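Side-chain contacts in Cow rumen GH26 endo-mannanase (Metagenome, PDB 6UEH), which probably hydrolyses internal beta-1,4-mannosidic linkages in mannans such as galactomannan, as an endo-mannanase of family GH26: residues Leu311-Gly316 and Gly384-Asn389; Ile358-Leu363 and Met423-Glu428. One frame throughout, in Å; residues are numbered along the deposited sequence.

Contact 1. Residues Leu311-Gly316 and Gly384-Asn389. With ACT (acetate ion), chain D.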
loop_
_atom_site.group_PDB
_atom_site.type_symbol
_atom_site.label_atom_id
_atom_site.label_comp_id
_atom_site.label_asym_id
_atom_site.label_seq_id
_atom_site.Cartn_x
_atom_site.Cartn_y
_atom_site.Cartn_z
ATOM N N LEU A 311 10.493 10.196 -2.986
ATOM C CA LEU A 311 9.782 10.087 -4.258
ATOM C C LEU A 311 8.470 9.326 -4.103
ATOM O O LEU A 311 8.157 8.438 -4.898
ATOM C CB LEU A 311 10.674 9.398 -5.295
ATOM C CG LEU A 311 12.019 10.082 -5.562
ATOM C CD1 LEU A 311 12.956 9.165 -6.335
ATOM C CD2 LEU A 311 11.801 11.380 -6.322
ATOM N N HIS A 312 7.715 9.680 -3.069
ATOM C CA HIS A 312 6.552 8.904 -2.660
ATOM C C HIS A 312 5.281 9.289 -3.416
ATOM O O HIS A 312 5.237 10.321 -4.091
ATOM C CB HIS A 312 6.334 9.054 -1.150
ATOM C CG HIS A 312 5.900 10.425 -0.731
ATOM N ND1 HIS A 312 6.655 11.552 -0.973
ATOM C CD2 HIS A 312 4.794 10.846 -0.073
ATOM C CE1 HIS A 312 6.028 12.611 -0.492
ATOM N NE2 HIS A 312 4.897 12.210 0.061
ATOM N N GLU A 313 4.260 8.440 -3.301
ATOM C CA GLU A 313 2.962 8.645 -3.946
ATOM C C GLU A 313 3.105 8.982 -5.428
ATOM O O GLU A 313 2.391 9.836 -5.951
ATOM C CB GLU A 313 2.180 9.747 -3.226
ATOM C CG GLU A 313 1.866 9.432 -1.771
ATOM C CD GLU A 313 1.005 10.500 -1.109
ATOM O OE1 GLU A 313 0.723 11.528 -1.755
ATOM O OE2 GLU A 313 0.610 10.314 0.062
ATOM N N ALA A 314 4.027 8.293 -6.092
ATOM C CA ALA A 314 4.455 8.647 -7.444
ATOM C C ALA A 314 3.324 8.682 -8.470
ATOM O O ALA A 314 3.147 9.683 -9.166
ATOM C CB ALA A 314 5.532 7.688 -7.906
ATOM N N GLU A 315 2.571 7.591 -8.575
ATOM C CA GLU A 315 1.521 7.507 -9.583
ATOM C C GLU A 315 0.419 8.536 -9.350
ATOM O O GLU A 315 -0.106 9.118 -10.299
ATOM C CB GLU A 315 0.908 6.105 -9.623
ATOM C CG GLU A 315 -0.203 5.974 -10.660
ATOM C CD GLU A 315 -0.808 4.585 -10.725
ATOM O OE1 GLU A 315 -0.358 3.696 -9.971
ATOM O OE2 GLU A 315 -1.739 4.386 -11.535
ATOM N N GLY A 316 0.079 8.763 -8.085
ATOM C CA GLY A 316 -1.059 9.601 -7.756
ATOM C C GLY A 316 -2.337 8.903 -8.183
ATOM O O GLY A 316 -2.571 7.750 -7.820
ATOM N N GLY A 384 5.159 0.705 0.330
ATOM C CA GLY A 384 4.260 1.489 1.152
ATOM C C GLY A 384 2.960 1.785 0.434
ATOM O O GLY A 384 2.944 1.967 -0.781
ATOM N N TYR A 385 1.862 1.815 1.180
ATOM C CA TYR A 385 0.590 2.252 0.621
ATOM C C TYR A 385 0.038 3.396 1.459
ATOM O O TYR A 385 -0.061 3.291 2.681
ATOM C CB TYR A 385 -0.424 1.103 0.549
ATOM C CG TYR A 385 -1.696 1.511 -0.160
ATOM C CD1 TYR A 385 -1.722 1.661 -1.542
ATOM C CD2 TYR A 385 -2.863 1.772 0.547
ATOM C CE1 TYR A 385 -2.872 2.048 -2.201
ATOM C CE2 TYR A 385 -4.024 2.162 -0.105
ATOM C CZ TYR A 385 -4.017 2.299 -1.481
ATOM O OH TYR A 385 -5.161 2.688 -2.142
ATOM N N ASP A 386 -0.301 4.498 0.798
ATOM C CA ASP A 386 -0.862 5.649 1.489
ATOM C C ASP A 386 -2.378 5.637 1.357
ATOM O O ASP A 386 -2.926 5.937 0.294
ATOM C CB ASP A 386 -0.262 6.943 0.943
ATOM C CG ASP A 386 1.200 7.102 1.320
ATOM O OD1 ASP A 386 1.809 6.121 1.799
ATOM O OD2 ASP A 386 1.745 8.206 1.146
ATOM N N LYS A 387 -3.047 5.275 2.448
ATOM C CA LYS A 387 -4.479 5.006 2.430
ATOM C C LYS A 387 -5.304 6.150 3.000
ATOM O O LYS A 387 -5.448 6.282 4.216
ATOM C CB LYS A 387 -4.784 3.726 3.209
ATOM C CG LYS A 387 -6.260 3.356 3.233
ATOM C CD LYS A 387 -6.583 2.461 4.414
ATOM C CE LYS A 387 -6.331 3.180 5.729
ATOM N NZ LYS A 387 -7.169 4.410 5.856
ATOM N N TYR A 388 -5.857 6.972 2.117
ATOM C CA TYR A 388 -6.763 8.030 2.534
ATOM C C TYR A 388 -8.154 7.736 1.992
ATOM O O TYR A 388 -8.463 8.060 0.849
ATOM C CB TYR A 388 -6.259 9.392 2.057
ATOM C CG TYR A 388 -4.997 9.844 2.760
ATOM C CD1 TYR A 388 -5.064 10.546 3.956
ATOM C CD2 TYR A 388 -3.743 9.566 2.231
ATOM C CE1 TYR A 388 -3.919 10.966 4.606
ATOM C CE2 TYR A 388 -2.587 9.982 2.878
ATOM C CZ TYR A 388 -2.683 10.680 4.066
ATOM O OH TYR A 388 -1.544 11.101 4.719
ATOM N N ASN A 389 -8.985 7.105 2.815
ATOM C CA ASN A 389 -10.287 6.644 2.354
ATOM C C ASN A 389 -11.462 7.144 3.189
ATOM O O ASN A 389 -12.500 6.489 3.249
ATOM C CB ASN A 389 -10.311 5.110 2.304
ATOM C CG ASN A 389 -9.942 4.468 3.634
ATOM O OD1 ASN A 389 -9.685 5.152 4.625
ATOM N ND2 ASN A 389 -9.921 3.141 3.658
HETATM C C ACT D . 1.880 13.832 1.919
HETATM O O ACT D . 2.138 14.853 1.244
HETATM O OXT ACT D . 2.735 12.921 1.882
HETATM C CH3 ACT D . 0.623 13.715 2.729
#

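Contact 2. Residues Ile358-Leu363 and Met423-Glu428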
loop_
_atom_site.group_PDB
_atom_site.type_symbol
_atom_site.label_atom_id
_atom_site.label_comp_id
_atom_site.label_asym_id
_atom_site.label_seq_id
_atom_site.Cartn_x
_atom_site.Cartn_y
_atom_site.Cartn_z
ATOM N N ILE A 358 16.623 1.818 4.542
ATOM C CA ILE A 358 15.665 0.819 4.091
ATOM C C ILE A 358 14.732 1.497 3.097
ATOM O O ILE A 358 13.886 2.304 3.479
ATOM C CB ILE A 358 14.863 0.215 5.260
ATOM C CG1 ILE A 358 15.812 -0.449 6.263
ATOM C CG2 ILE A 358 13.840 -0.789 4.745
ATOM C CD1 ILE A 358 15.110 -1.104 7.431
ATOM N N TRP A 359 14.906 1.182 1.819
ATOM C CA TRP A 359 14.218 1.906 0.757
ATOM C C TRP A 359 12.763 1.470 0.611
ATOM O O TRP A 359 12.476 0.358 0.165
ATOM C CB TRP A 359 14.962 1.722 -0.568
ATOM C CG TRP A 359 16.339 2.317 -0.564
ATOM C CD1 TRP A 359 17.472 1.771 -0.030
ATOM C CD2 TRP A 359 16.727 3.578 -1.122
ATOM N NE1 TRP A 359 18.541 2.615 -0.221
ATOM C CE2 TRP A 359 18.109 3.731 -0.891
ATOM C CE3 TRP A 359 16.039 4.591 -1.798
ATOM C CZ2 TRP A 359 18.816 4.856 -1.308
ATOM C CZ3 TRP A 359 16.742 5.707 -2.211
ATOM C CH2 TRP A 359 18.116 5.830 -1.965
ATOM N N GLU A 360 11.847 2.358 0.988
ATOM C CA GLU A 360 10.420 2.086 0.857
ATOM C C GLU A 360 9.823 2.881 -0.294
ATOM O O GLU A 360 9.901 4.112 -0.322
ATOM C CB GLU A 360 9.675 2.412 2.154
ATOM C CG GLU A 360 8.179 2.136 2.077
ATOM C CD GLU A 360 7.484 2.267 3.418
ATOM O OE1 GLU A 360 7.945 3.069 4.257
ATOM O OE2 GLU A 360 6.477 1.563 3.637
ATOM N N GLN A 361 9.230 2.171 -1.245
ATOM C CA GLN A 361 8.603 2.815 -2.387
ATOM C C GLN A 361 7.090 2.648 -2.332
ATOM O O GLN A 361 6.586 1.545 -2.105
ATOM C CB GLN A 361 9.151 2.245 -3.696
ATOM C CG GLN A 361 8.591 2.918 -4.940
ATOM C CD GLN A 361 9.251 2.428 -6.212
ATOM O OE1 GLN A 361 9.245 1.231 -6.511
ATOM N NE2 GLN A 361 9.837 3.352 -6.965
ATOM N N ASN A 362 6.371 3.748 -2.527
ATOM C CA ASN A 362 4.921 3.691 -2.607
ATOM C C ASN A 362 4.468 3.021 -3.898
ATOM O O ASN A 362 5.089 3.181 -4.947
ATOM C CB ASN A 362 4.311 5.094 -2.512
ATOM C CG ASN A 362 4.050 5.529 -1.079
ATOM O OD1 ASN A 362 4.604 6.520 -0.612
ATOM N ND2 ASN A 362 3.192 4.797 -0.384
ATOM N N LEU A 363 3.394 2.253 -3.804
ATOM C CA LEU A 363 2.695 1.769 -4.982
ATOM C C LEU A 363 1.210 1.968 -4.750
ATOM O O LEU A 363 0.759 2.029 -3.605
ATOM C CB LEU A 363 3.011 0.296 -5.261
ATOM C CG LEU A 363 4.402 -0.055 -5.798
ATOM C CD1 LEU A 363 4.577 -1.564 -5.880
ATOM C CD2 LEU A 363 4.631 0.578 -7.158
ATOM N N MET A 423 7.947 -6.660 1.975
ATOM C CA MET A 423 6.937 -6.384 2.988
ATOM C C MET A 423 6.097 -5.183 2.574
ATOM O O MET A 423 6.580 -4.284 1.883
ATOM C CB MET A 423 7.584 -6.138 4.350
ATOM C CG MET A 423 8.219 -7.373 4.961
ATOM S SD MET A 423 8.983 -7.028 6.553
ATOM C CE MET A 423 10.305 -5.922 6.065
ATOM N N ILE A 424 4.837 -5.176 2.996
ATOM C CA ILE A 424 3.907 -4.118 2.620
ATOM C C ILE A 424 3.337 -3.427 3.847
ATOM O O ILE A 424 2.967 -4.085 4.820
ATOM C CB ILE A 424 2.761 -4.672 1.776
ATOM C CG1 ILE A 424 3.331 -5.474 0.612
ATOM C CG2 ILE A 424 1.861 -3.548 1.270
ATOM C CD1 ILE A 424 2.302 -5.943 -0.301
ATOM N N SER A 425 3.259 -2.103 3.793
ATOM C CA SER A 425 2.794 -1.327 4.936
ATOM C C SER A 425 1.817 -0.216 4.559
ATOM O O SER A 425 1.656 0.118 3.386
ATOM C CB SER A 425 3.988 -0.714 5.659
ATOM O OG SER A 425 4.614 0.256 4.838
ATOM N N LEU A 426 1.167 0.346 5.572
ATOM C CA LEU A 426 0.405 1.575 5.409
ATOM C C LEU A 426 1.310 2.743 5.780
ATOM O O LEU A 426 1.345 3.171 6.934
ATOM C CB LEU A 426 -0.857 1.564 6.276
ATOM C CG LEU A 426 -1.949 0.571 5.874
ATOM C CD1 LEU A 426 -3.060 0.537 6.914
ATOM C CD2 LEU A 426 -2.505 0.918 4.498
ATOM N N ALA A 427 2.061 3.236 4.798
ATOM C CA ALA A 427 3.055 4.283 5.026
ATOM C C ALA A 427 2.409 5.589 5.475
ATOM O O ALA A 427 3.007 6.357 6.230
ATOM C CB ALA A 427 3.881 4.507 3.768
ATOM N N GLU A 428 1.200 5.841 4.982
ATOM C CA GLU A 428 0.387 6.976 5.412
ATOM C C GLU A 428 -1.080 6.576 5.440
ATOM O O GLU A 428 -1.506 5.708 4.677
ATOM C CB GLU A 428 0.549 8.186 4.484
ATOM C CG GLU A 428 1.936 8.787 4.405
ATOM C CD GLU A 428 1.961 10.051 3.563
ATOM O OE1 GLU A 428 0.880 10.637 3.343
ATOM O OE2 GLU A 428 3.054 10.455 3.118
#

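Contact 1. Residues Leu311-Gly316 and Gly384-Asn389
Glu313 OE2 and Asp386 OD2 lie 2.6 Å apart, where the loop after strand 306-309 meets the end of strand 382-387. The two side chains cross almost perpendicularly, their carboxylate planes are turned 77° from each other, and the closest approach is through one oxygen of each. Glu313 sets its CG beside the backbone N (chi1 -62°) and then runs out extended, which carries the acid group over to Asp386; on the way Glu313 CG passes 3.2 Å from Asp386 OD2. Each acid has further partners: Glu313 OE1 accepts from Trp326, while Asp386 OD2 forms a salt bridge with Arg309 and OD1 takes an N-H of Asn362. His312 turns a ring edge to Asp386, with His312 CD2 4.2 Å from Asp386 OD2, and its NE2 donates to acetate OXT at 2.9 Å. Tyr388 OH, hydrogen-bonded to Glu428, comes within 3.9 Å of the acetate CH3. An alanine in place of Glu313 would probably leave Trp326 NE1 without its acceptor and open a gap beside Asp386. With OE1 held by Trp326 and OE2 against Asp386, the Glu313 carboxylate is fixed; its place just after barrel strand 306-309 is that of the probable acid/base, as in GH26 relatives.

Contact 2. Residues Ile358-Leu363 and Met423-Glu428
Glu360 OE2 lies 2.6 Å from Ser425 OG and 3.9 Å from Ala427 CB, while the other oxygen of the acid, OE1, is hydrogen-bonded to Tyr447 OH. Glu360 reaches to the next-but-one strand with CG anti to the backbone N (chi1 -180°) and the chain extended beyond it. Ser425 meets it by holding OG between its own backbone N and carbonyl carbon (chi1 67°). Ala427 adds a methyl that touches both the acid and the amide of Asn362, whose ND2 is 4.2 Å from Ala427 CB. That amide is held by strand 382-387 through ND2, in part by a weak bond to Gly384 O, and its OD1 accepts from Arg309 NH1. Both ends are thus engaged, and the flat group cannot easily turn over. Strands 358-362 and 423-427 are not neighbours in the sheet, since strand 382-387 runs between them; their axes pass 9.1 Å apart at 67°. The contact therefore joins inward-pointing side chains of two next-but-one strands on one side of the TIM-barrel interior. Its chemistry is that of a buried acid and a buried amide with polar partners beyond the two strands, tyrosine for the one and arginine for the other, and with the acid's OE2 close to a serine hydroxyl.

Overall arrangement
Contacts 1 and 2 have centres 9 Å apart, and strand 382-387, which carries Asp386 of contact 1, lies between the two strands of contact 2: Tyr385 N is 2.8 Å from Ser425 O, and Lys387 N 2.7 Å from Glu428 O, both probable backbone hydrogen bonds. Arg309 ties them further, pairing with Asp386 of contact 1 and with Asn362 and Glu428 of contact 2. Glu313, just after the fourth barrel strand, and Glu428, at the end of the seventh, stand where GH26 enzymes carry their acid/base and nucleophile; Glu313 CD and Glu428 CD are 4.8 Å apart, consistent with a retaining mechanism. The acetate, probably a crystallisation component and also hydrogen-bonded to His240, places OXT 2.8 Å from Glu428 OE2, in the probable catalytic pocket.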